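PDB 5FP1: probable TonB-dependent siderophore receptor PiuA from Acinetobacter baumannii, which probably binds iron-chelating siderophores at the outer membrane, ferric enterobactin possibly among them, and takes part in the first step of iron uptake. Local coordinates for residues K56-T59 with L60-L64. Numbering follows the deposited sequence.
Sequences KVTT and LADAL
Thr59 caps the short helix 60-63: its hydroxyl OG1 accepts the backbone N-H of Asp62 at 3.1 Å, in a nearly straight bond (163° at the hydrogen). A chi1 of 66° sets OG1 between the backbone N and the carbonyl carbon of Thr59, and from there it reaches over to an amide of the first turn. Threonine suits this N-cap because its hydroxyl sits on CB, close to the main chain. Thr59 O starts the helical pattern by accepting from Ala63 N at 2.9 Å.

The tightly packed part is apolar. Val57 is buried and lays CG2 against CB of Ala63 at 3.8 Å, while Val57 CG1 lies 3.9 Å from Asp62 C. The small methyl of Ala63 leaves room for the branched valine to lie close to the helix backbone, consistent with these distances.

The looser, hydrated side lies at Asp62, whose carboxylate returns toward the cap, with OD2 3.2 Å from Thr59 OG1. A water donates to Asp62 OD2 at 2.6 Å and accepts from Thr58 N at 2.8 Å, bridging helix and loop. Backbone bonds of Thr58 with Met111 and of Leu60 with Arg109 join this turn to a neighbouring part of the plug, while Thr58 and Thr59 touch Arg200 of the barrel. The chemistry implies a helix start held by the threonine cap, with a carboxylate whose negative charge the first-turn amides would probably favour.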
loop_
_atom_site.group_PDB
_atom_site.type_symbol
_atom_site.label_atom_id
_atom_site.label_comp_id
_atom_site.label_asym_id
_atom_site.label_seq_id
_atom_site.Cartn_x
_atom_site.Cartn_y
_atom_site.Cartn_z
ATOM N N LYS A 56 -6.054 -1.900 16.690
ATOM C CA LYS A 56 -4.984 -2.901 16.766
ATOM C C LYS A 56 -4.700 -3.507 15.393
ATOM O O LYS A 56 -4.501 -4.724 15.282
ATOM C CB LYS A 56 -5.275 -4.007 17.796
ATOM C CG LYS A 56 -4.012 -4.643 18.382
ATOM C CD LYS A 56 -4.320 -5.816 19.321
ATOM C CE LYS A 56 -3.062 -6.611 19.677
ATOM N NZ LYS A 56 -2.069 -5.785 20.422
ATOM N N VAL A 57 -4.693 -2.668 14.354
ATOM C CA VAL A 57 -4.279 -3.151 13.025
ATOM C C VAL A 57 -2.819 -3.534 13.049
ATOM O O VAL A 57 -1.973 -2.803 13.589
ATOM C CB VAL A 57 -4.579 -2.173 11.888
ATOM C CG1 VAL A 57 -6.074 -2.118 11.623
ATOM C CG2 VAL A 57 -4.018 -0.795 12.183
ATOM N N THR A 58 -2.513 -4.692 12.488
ATOM C CA THR A 58 -1.163 -5.203 12.551
ATOM C C THR A 58 -0.410 -5.136 11.220
ATOM O O THR A 58 0.810 -5.270 11.191
ATOM C CB THR A 58 -1.139 -6.647 13.050
ATOM O OG1 THR A 58 -1.720 -7.495 12.064
ATOM C CG2 THR A 58 -1.902 -6.778 14.407
ATOM N N THR A 59 -1.136 -4.925 10.133
ATOM C CA THR A 59 -0.517 -4.802 8.814
ATOM C C THR A 59 -1.015 -3.520 8.139
ATOM O O THR A 59 -2.121 -3.035 8.411
ATOM C CB THR A 59 -0.884 -5.992 7.920
ATOM O OG1 THR A 59 -2.287 -5.970 7.648
ATOM C CG2 THR A 59 -0.520 -7.335 8.570
ATOM N N LEU A 60 -0.205 -2.980 7.244
ATOM C CA LEU A 60 -0.639 -1.862 6.424
ATOM C C LEU A 60 -1.936 -2.167 5.689
ATOM O O LEU A 60 -2.830 -1.326 5.621
ATOM C CB LEU A 60 0.450 -1.490 5.409
ATOM C CG LEU A 60 0.048 -0.397 4.403
ATOM C CD1 LEU A 60 -0.179 0.917 5.147
ATOM C CD2 LEU A 60 1.086 -0.203 3.310
ATOM N N ALA A 61 -2.042 -3.372 5.125
ATOM C CA ALA A 61 -3.209 -3.733 4.347
ATOM C C ALA A 61 -4.473 -3.564 5.211
ATOM O O ALA A 61 -5.464 -2.958 4.781
ATOM C CB ALA A 61 -3.086 -5.158 3.857
ATOM N N ASP A 62 -4.421 -4.069 6.444
ATOM C CA ASP A 62 -5.548 -3.921 7.358
ATOM C C ASP A 62 -5.790 -2.441 7.698
ATOM O O ASP A 62 -6.928 -1.979 7.694
ATOM C CB ASP A 62 -5.332 -4.738 8.638
ATOM C CG ASP A 62 -5.471 -6.230 8.400
ATOM O OD1 ASP A 62 -6.069 -6.633 7.404
ATOM O OD2 ASP A 62 -4.947 -7.009 9.187
ATOM N N ALA A 63 -4.712 -1.704 7.966
ATOM C CA ALA A 63 -4.815 -0.309 8.305
ATOM C C ALA A 63 -5.534 0.508 7.252
ATOM O O ALA A 63 -6.258 1.455 7.575
ATOM C CB ALA A 63 -3.444 0.276 8.578
ATOM N N LEU A 64 -5.287 0.177 5.990
ATOM C CA LEU A 64 -5.843 0.914 4.874
ATOM C C LEU A 64 -7.353 0.782 4.752
ATOM O O LEU A 64 -7.989 1.588 4.068
ATOM C CB LEU A 64 -5.160 0.464 3.566
ATOM C CG LEU A 64 -3.718 0.962 3.452
ATOM C CD1 LEU A 64 -3.069 0.321 2.229
ATOM C CD2 LEU A 64 -3.658 2.481 3.377
HETATM O O HOH W 1 -4.690 -6.306 11.702
#